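Local coordinates for cytochrome C-type biogenesis protein ccmF (Thermus thermophilus, PDB 6ZMQ) that binds heme b within the membrane and takes part in cytochrome c maturation, probably as the lyase that attaches heme to the apocytochrome, at residues W184-H189 with M242-E247; P190-L195 with W231-A236. All blocks are in the same frame, centred on the assembly; numbering follows the deposited sequence.

Interaction 1: W184-H189 with M242-E247; sequences WMMAVH and MWWSYE
Met185 and Trp244 carry most of this contact between the beginning of helix 185-213 and the end of helix 224-247, and their side chains run past each other in opposite senses. Much of the apolar packing lies over one face of the Trp244 indole. Met185 CB is 4.3 Å from the centroid of its five-membered ring and 20° off the ring normal, a CH-pi contact, while the backbone N of Met186 lies over the same face of the indole, above the rim of the six-membered ring by CH2. Farther out on the benzo ring, Met186 CG meets Trp244 CH2 at 3.6 Å, and Met186 CE comes to the ring edge in the ring plane. Trp244 spans the gap because CG is anti to the backbone N (chi1 172°), which carries the indole across to the opposite helix.

Sulfur-aromatic contacts form a second group. Met185 SD comes to the edge of the Trp243 ring, 3.5 Å from CE3 and near the ring plane, while its CE, well out of that plane, reaches Trp243 CZ3 at 3.8 Å. The same sulfur approaches Trp244 obliquely, with SD 3.9 Å from Trp244 CB, and so touches two consecutive tryptophans of helix 224-247. Beyond the pair, Trp243 also meets the rings of Trp631, edge-to-face, and His183.

The third group is centred on the His189 ring. His189 and Trp244 make an offset edge-to-face pair, the indole edge directed at the imidazole face, with the ring planes at 60°. Alongside it, His189 CB is 3.8 Å from Trp244 CZ3.

With the two helix axes 11.2 Å apart, large side chains bridge the space, Trp244 reaching the backbone of Met186 as well as its side chain. The result is a Met-aromatic cluster at one end of an antiparallel pair of membrane helices, within the cytochrome c assembly family region.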
loop_
_atom_site.group_PDB
_atom_site.type_symbol
_atom_site.label_atom_id
_atom_site.label_comp_id
_atom_site.label_asym_id
_atom_site.label_seq_id
_atom_site.Cartn_x
_atom_site.Cartn_y
_atom_site.Cartn_z
ATOM N N TRP A 184 10.619 8.190 10.216
ATOM C CA TRP A 184 9.787 7.181 10.850
ATOM C C TRP A 184 8.927 6.389 9.868
ATOM O O TRP A 184 8.484 5.289 10.222
ATOM C CB TRP A 184 8.904 7.844 11.927
ATOM C CG TRP A 184 8.450 9.301 11.673
ATOM C CD1 TRP A 184 9.186 10.453 11.843
ATOM C CD2 TRP A 184 7.156 9.728 11.230
ATOM N NE1 TRP A 184 8.431 11.551 11.517
ATOM C CE2 TRP A 184 7.180 11.136 11.144
ATOM C CE3 TRP A 184 5.978 9.055 10.894
ATOM C CZ2 TRP A 184 6.073 11.882 10.738
ATOM C CZ3 TRP A 184 4.880 9.800 10.492
ATOM C CH2 TRP A 184 4.937 11.197 10.415
ATOM N N MET A 185 8.676 6.914 8.661
ATOM C CA MET A 185 7.827 6.200 7.706
ATOM C C MET A 185 8.530 4.964 7.147
ATOM O O MET A 185 7.868 3.983 6.802
ATOM C CB MET A 185 7.345 7.139 6.594
ATOM C CG MET A 185 6.194 6.579 5.725
ATOM S SD MET A 185 4.979 7.829 5.276
ATOM C CE MET A 185 4.256 8.131 6.889
ATOM N N MET A 186 9.875 4.937 7.162
ATOM C CA MET A 186 10.611 3.699 6.864
ATOM C C MET A 186 10.379 2.611 7.915
ATOM O O MET A 186 10.670 1.434 7.662
ATOM C CB MET A 186 12.107 4.006 6.687
ATOM C CG MET A 186 12.837 3.017 5.744
ATOM S SD MET A 186 14.641 3.029 5.686
ATOM C CE MET A 186 14.905 4.461 4.634
ATOM N N ALA A 187 9.850 2.980 9.077
ATOM C CA ALA A 187 9.201 2.058 9.994
ATOM C C ALA A 187 7.776 1.702 9.576
ATOM O O ALA A 187 7.427 0.515 9.552
ATOM C CB ALA A 187 9.166 2.680 11.387
ATOM N N VAL A 188 6.940 2.688 9.232
ATOM C CA VAL A 188 5.501 2.433 9.177
ATOM C C VAL A 188 4.965 2.162 7.768
ATOM O O VAL A 188 3.888 1.564 7.639
ATOM C CB VAL A 188 4.699 3.564 9.866
ATOM C CG1 VAL A 188 5.316 3.893 11.236
ATOM C CG2 VAL A 188 4.604 4.804 9.002
ATOM N N HIS A 189 5.679 2.565 6.717
ATOM C CA HIS A 189 5.346 2.096 5.372
ATOM C C HIS A 189 5.530 0.585 5.148
ATOM O O HIS A 189 4.766 0.037 4.333
ATOM C CB HIS A 189 6.129 2.939 4.348
ATOM C CG HIS A 189 5.873 2.602 2.917
ATOM N ND1 HIS A 189 6.512 1.574 2.258
ATOM C CD2 HIS A 189 5.071 3.193 2.005
ATOM C CE1 HIS A 189 6.107 1.543 1.001
ATOM N NE2 HIS A 189 5.232 2.517 0.823
ATOM N N MET A 242 3.916 7.708 -1.517
ATOM C CA MET A 242 3.917 8.923 -2.334
ATOM C C MET A 242 4.384 10.156 -1.561
ATOM O O MET A 242 5.272 10.890 -2.033
ATOM C CB MET A 242 2.513 9.183 -2.880
ATOM C CG MET A 242 2.197 8.673 -4.270
ATOM S SD MET A 242 0.420 8.848 -4.501
ATOM C CE MET A 242 0.344 9.580 -6.126
ATOM N N TRP A 243 3.801 10.377 -0.368
ATOM C CA TRP A 243 4.142 11.535 0.462
ATOM C C TRP A 243 5.593 11.485 0.911
ATOM O O TRP A 243 6.282 12.515 0.940
ATOM C CB TRP A 243 3.225 11.608 1.694
ATOM C CG TRP A 243 3.705 12.611 2.740
ATOM C CD1 TRP A 243 3.443 13.949 2.760
ATOM C CD2 TRP A 243 4.541 12.352 3.884
ATOM N NE1 TRP A 243 4.059 14.539 3.839
ATOM C CE2 TRP A 243 4.742 13.581 4.541
ATOM C CE3 TRP A 243 5.151 11.205 4.404
ATOM C CZ2 TRP A 243 5.512 13.696 5.701
ATOM C CZ3 TRP A 243 5.918 11.322 5.559
ATOM C CH2 TRP A 243 6.091 12.557 6.192
ATOM N N TRP A 244 6.062 10.290 1.258
ATOM C CA TRP A 244 7.412 10.133 1.775
ATOM C C TRP A 244 8.447 10.317 0.670
ATOM O O TRP A 244 9.479 10.967 0.888
ATOM C CB TRP A 244 7.496 8.764 2.449
ATOM C CG TRP A 244 8.828 8.294 2.896
ATOM C CD1 TRP A 244 9.890 9.044 3.316
ATOM C CD2 TRP A 244 9.236 6.939 2.998
ATOM N NE1 TRP A 244 10.942 8.240 3.642
ATOM C CE2 TRP A 244 10.564 6.936 3.462
ATOM C CE3 TRP A 244 8.609 5.719 2.734
ATOM C CZ2 TRP A 244 11.271 5.765 3.664
ATOM C CZ3 TRP A 244 9.301 4.565 2.958
ATOM C CH2 TRP A 244 10.628 4.590 3.388
ATOM N N SER A 245 8.163 9.792 -0.525
ATOM C CA SER A 245 9.058 9.962 -1.663
ATOM C C SER A 245 9.110 11.416 -2.121
ATOM O O SER A 245 10.147 11.886 -2.606
ATOM C CB SER A 245 8.619 9.040 -2.804
ATOM O OG SER A 245 9.190 9.428 -4.038
ATOM N N TYR A 246 8.003 12.154 -1.978
ATOM C CA TYR A 246 8.058 13.571 -2.331
ATOM C C TYR A 246 8.788 14.384 -1.259
ATOM O O TYR A 246 9.804 15.026 -1.548
ATOM C CB TYR A 246 6.658 14.139 -2.548
ATOM C CG TYR A 246 6.629 15.497 -3.235
ATOM C CD1 TYR A 246 6.885 15.627 -4.593
ATOM C CD2 TYR A 246 6.404 16.653 -2.507
ATOM C CE1 TYR A 246 6.854 16.876 -5.217
ATOM C CE2 TYR A 246 6.370 17.894 -3.114
ATOM C CZ TYR A 246 6.592 18.005 -4.465
ATOM O OH TYR A 246 6.567 19.253 -5.044
ATOM N N GLU A 247 8.310 14.351 -0.007
ATOM C CA GLU A 247 8.761 15.326 0.979
ATOM C C GLU A 247 9.972 14.868 1.796
ATOM O O GLU A 247 10.781 15.712 2.195
ATOM C CB GLU A 247 7.599 15.698 1.934
ATOM C CG GLU A 247 7.888 16.893 2.884
ATOM C CD GLU A 247 6.660 17.525 3.512
ATOM O OE1 GLU A 247 5.839 18.128 2.792
ATOM O OE2 GLU A 247 6.571 17.489 4.756
#

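Interaction 2: P190-L195 with W231-A236; sequences PVLMYL and WGFLTA. With PTY (phosphatidylethanolamine), chain G.
Leu192, Leu195, Phe233 and Ala236 knit together helices 185-213 and 224-247, two successive membrane helices that form an antiparallel hairpin. Their axes approach to 7.9 Å here, near enough for Leu192 to reach the opposite backbone as well as its side chains. The tight part centres on the branches of these leucines. Leu192 CD1 comes to the edge of the Phe233 ring, near its plane, and meets Ala236 CB at 3.7 Å. Leu195 instead covers a ring face: its CD1 is over the middle of the Phe233 ring, 3.9 Å from the centroid and 13° off the normal, a CH-pi contact, while its CB touches Phe233 CD2 nearer the base of the ring. Phe233 meets both leucines because its CG is turned anti to the carbonyl carbon, beside the backbone N (chi1 -79°).

The looser flank is formed by Met193 and Leu234. The side chain of Leu234 comes no nearer than 4.6 Å to the 190-195 segment, and both residues turn instead to other parts of the protein, among them helix 288-307, whose Thr306 touches Met193 and Thr302 touches Leu234.

On the membrane side, phosphatidylethanolamine completes the packing. Its C37 lies over the face of Phe233 opposite Leu195, offset toward the rim, so that the ring is sandwiched between a leucine methyl and a lipid tail. With only an alanine at Phe233, Leu195 CD1 and the acyl chain would probably lose the ring that lies between them, and a gap is likely to open beside the lipid. At Gly232 the tail runs beside the backbone, its C40 3.9 Å from Gly232 O. Farther along the same tail, C43 rests 3.8 Å from Ala236 CB.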
loop_
_atom_site.group_PDB
_atom_site.type_symbol
_atom_site.label_atom_id
_atom_site.label_comp_id
_atom_site.label_asym_id
_atom_site.label_seq_id
_atom_site.Cartn_x
_atom_site.Cartn_y
_atom_site.Cartn_z
ATOM N N PRO A 190 6.516 -0.132 5.748
ATOM C CA PRO A 190 6.467 -1.611 5.649
ATOM C C PRO A 190 5.234 -2.272 6.261
ATOM O O PRO A 190 4.559 -3.034 5.547
ATOM C CB PRO A 190 7.743 -2.036 6.384
ATOM C CG PRO A 190 8.700 -0.970 6.068
ATOM C CD PRO A 190 7.896 0.292 6.104
ATOM N N VAL A 191 4.886 -1.955 7.520
ATOM C CA VAL A 191 3.827 -2.663 8.253
ATOM C C VAL A 191 2.460 -2.428 7.632
ATOM O O VAL A 191 1.645 -3.361 7.567
ATOM C CB VAL A 191 3.813 -2.228 9.736
ATOM C CG1 VAL A 191 3.046 -3.232 10.604
ATOM C CG2 VAL A 191 5.223 -2.018 10.246
ATOM N N LEU A 192 2.268 -1.230 7.064
ATOM C CA LEU A 192 1.062 -0.847 6.329
ATOM C C LEU A 192 0.772 -1.775 5.156
ATOM O O LEU A 192 -0.394 -1.986 4.793
ATOM C CB LEU A 192 1.215 0.588 5.817
ATOM C CG LEU A 192 0.459 1.682 6.554
ATOM C CD1 LEU A 192 -0.976 1.492 6.196
ATOM C CD2 LEU A 192 0.615 1.626 8.067
ATOM N N MET A 193 1.816 -2.318 4.533
ATOM C CA MET A 193 1.564 -3.301 3.491
ATOM C C MET A 193 1.464 -4.722 4.032
ATOM O O MET A 193 0.687 -5.516 3.482
ATOM C CB MET A 193 2.596 -3.158 2.380
ATOM C CG MET A 193 2.093 -2.154 1.366
ATOM S SD MET A 193 3.126 -1.622 0.011
ATOM C CE MET A 193 2.933 0.124 0.296
ATOM N N TYR A 194 2.217 -5.054 5.102
ATOM C CA TYR A 194 2.185 -6.421 5.638
ATOM C C TYR A 194 0.806 -6.747 6.201
ATOM O O TYR A 194 0.210 -7.775 5.836
ATOM C CB TYR A 194 3.261 -6.618 6.715
ATOM C CG TYR A 194 4.713 -6.589 6.243
ATOM C CD1 TYR A 194 5.039 -6.658 4.889
ATOM C CD2 TYR A 194 5.755 -6.482 7.158
ATOM C CE1 TYR A 194 6.363 -6.611 4.458
ATOM C CE2 TYR A 194 7.077 -6.442 6.743
ATOM C CZ TYR A 194 7.372 -6.506 5.396
ATOM O OH TYR A 194 8.692 -6.461 4.999
ATOM N N LEU A 195 0.252 -5.798 6.977
ATOM C CA LEU A 195 -1.149 -5.779 7.396
ATOM C C LEU A 195 -2.088 -5.927 6.215
ATOM O O LEU A 195 -3.000 -6.769 6.242
ATOM C CB LEU A 195 -1.453 -4.456 8.103
ATOM C CG LEU A 195 -0.951 -4.191 9.513
ATOM C CD1 LEU A 195 -1.276 -2.775 9.956
ATOM C CD2 LEU A 195 -1.600 -5.197 10.420
ATOM N N TRP A 231 -7.644 -3.395 1.781
ATOM C CA TRP A 231 -7.502 -2.341 0.790
ATOM C C TRP A 231 -7.232 -0.985 1.431
ATOM O O TRP A 231 -6.572 -0.141 0.821
ATOM C CB TRP A 231 -8.757 -2.282 -0.062
ATOM C CG TRP A 231 -8.713 -1.247 -1.129
ATOM C CD1 TRP A 231 -8.281 -1.426 -2.403
ATOM C CD2 TRP A 231 -9.123 0.134 -1.034
ATOM N NE1 TRP A 231 -8.378 -0.253 -3.106
ATOM C CE2 TRP A 231 -8.887 0.719 -2.287
ATOM C CE3 TRP A 231 -9.641 0.930 -0.003
ATOM C CZ2 TRP A 231 -9.157 2.049 -2.546
ATOM C CZ3 TRP A 231 -9.907 2.262 -0.266
ATOM C CH2 TRP A 231 -9.677 2.802 -1.530
ATOM N N GLY A 232 -7.762 -0.740 2.629
ATOM C CA GLY A 232 -7.484 0.509 3.320
ATOM C C GLY A 232 -6.044 0.616 3.768
ATOM O O GLY A 232 -5.431 1.687 3.670
ATOM N N PHE A 233 -5.469 -0.511 4.198
ATOM C CA PHE A 233 -4.053 -0.546 4.538
ATOM C C PHE A 233 -3.186 -0.426 3.283
ATOM O O PHE A 233 -2.154 0.258 3.300
ATOM C CB PHE A 233 -3.761 -1.816 5.333
ATOM C CG PHE A 233 -4.162 -1.716 6.788
ATOM C CD1 PHE A 233 -3.848 -0.584 7.525
ATOM C CD2 PHE A 233 -4.891 -2.733 7.403
ATOM C CE1 PHE A 233 -4.218 -0.473 8.858
ATOM C CE2 PHE A 233 -5.271 -2.620 8.745
ATOM C CZ PHE A 233 -4.930 -1.492 9.464
ATOM N N LEU A 234 -3.625 -1.031 2.167
ATOM C CA LEU A 234 -2.960 -0.829 0.873
ATOM C C LEU A 234 -3.021 0.618 0.383
ATOM O O LEU A 234 -2.015 1.140 -0.122
ATOM C CB LEU A 234 -3.547 -1.766 -0.192
ATOM C CG LEU A 234 -2.787 -3.046 -0.562
ATOM C CD1 LEU A 234 -2.570 -3.974 0.569
ATOM C CD2 LEU A 234 -3.549 -3.786 -1.663
ATOM N N THR A 235 -4.183 1.277 0.488
ATOM C CA THR A 235 -4.291 2.641 -0.030
ATOM C C THR A 235 -3.525 3.625 0.851
ATOM O O THR A 235 -2.880 4.547 0.334
ATOM C CB THR A 235 -5.767 3.057 -0.254
ATOM O OG1 THR A 235 -5.825 4.245 -1.058
ATOM C CG2 THR A 235 -6.603 3.273 1.004
ATOM N N ALA A 236 -3.546 3.424 2.180
ATOM C CA ALA A 236 -2.741 4.247 3.075
ATOM C C ALA A 236 -1.242 4.028 2.860
ATOM O O ALA A 236 -0.453 4.974 2.952
ATOM C CB ALA A 236 -3.140 3.991 4.525
HETATM C C1 PTY G . -15.375 -2.791 12.585
HETATM C C2 PTY G . -22.309 -4.936 9.577
HETATM C C3 PTY G . -21.409 -5.985 10.233
HETATM O O4 PTY G . -14.138 -2.853 11.918
HETATM C C5 PTY G . -16.879 -4.832 11.992
HETATM C C6 PTY G . -15.905 -4.176 13.002
HETATM O O7 PTY G . -16.491 -4.059 14.274
HETATM C C8 PTY G . -15.770 -4.661 15.314
HETATM O O10 PTY G . -15.519 -5.818 15.269
HETATM C C11 PTY G . -15.320 -3.832 16.520
HETATM C C12 PTY G . -13.843 -4.075 16.836
HETATM C C13 PTY G . -13.325 -2.965 17.753
HETATM C C14 PTY G . -12.394 -2.034 16.979
HETATM C C15 PTY G . -13.157 -0.807 16.480
HETATM C C16 PTY G . -12.136 0.184 15.917
HETATM C C17 PTY G . -12.869 1.344 15.245
HETATM C C18 PTY G . -11.873 2.217 14.483
HETATM C C19 PTY G . -10.753 2.717 15.399
HETATM C C20 PTY G . -9.565 3.171 14.545
HETATM C C21 PTY G . -8.614 3.978 15.429
HETATM C C22 PTY G . -7.454 4.576 14.635
HETATM C C23 PTY G . -7.960 5.398 13.448
HETATM C C24 PTY G . -6.794 5.795 12.541
HETATM C C25 PTY G . -5.957 4.583 12.130
HETATM C C26 PTY G . -4.551 5.096 11.830
HETATM C C27 PTY G . -3.527 4.048 12.249
HETATM C C28 PTY G . -2.225 4.761 12.593
HETATM C C29 PTY G . -1.821 4.349 14.006
HETATM C C30 PTY G . -12.971 -2.666 12.682
HETATM C C31 PTY G . -12.085 -1.419 12.521
HETATM O O30 PTY G . -12.659 -3.493 13.470
HETATM C C32 PTY G . -10.611 -1.759 12.801
HETATM C C33 PTY G . -9.737 -0.511 13.003
HETATM C C34 PTY G . -8.665 -0.405 11.913
HETATM C C35 PTY G . -9.237 0.299 10.684
HETATM C C36 PTY G . -8.227 1.251 10.042
HETATM C C37 PTY G . -7.908 0.803 8.613
HETATM C C38 PTY G . -8.598 1.712 7.593
HETATM C C39 PTY G . -8.095 3.149 7.717
HETATM C C40 PTY G . -6.753 3.271 7.005
HETATM C C41 PTY G . -5.943 4.400 7.635
HETATM C C42 PTY G . -4.664 3.778 8.189
HETATM C C43 PTY G . -3.530 4.798 8.174
HETATM C C44 PTY G . -2.239 4.134 8.645
HETATM P P1 PTY G . -19.553 -4.981 11.819
HETATM O O11 PTY G . -20.078 -5.548 10.357
HETATM O O12 PTY G . -20.618 -4.063 12.363
HETATM O O13 PTY G . -19.453 -6.136 12.786
HETATM O O14 PTY G . -18.103 -4.169 11.758
HETATM N N1 PTY G . -22.811 -5.459 8.316
#

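From the N terminus, the chain reaches interaction 1 first at residues 184-189, where helix 185-213 begins, then interaction 2 at 190-195 farther along this helix, which kinks at Pro190, whose N makes no bond to the turn before. After a connecting segment, helix 224-247 returns antiparallel: residues 231-236 close interaction 2 first, and 242-247 close interaction 1 afterwards. The smaller loop is thus nested within the larger, like two rungs of one hairpin, with centres 13 Å apart. They abut where Met185 O packs against Pro190 CD. Both rungs join the same two helices: interaction 2 in the buried, lipid-flanked part, interaction 1 toward the end where the axes lie farther apart.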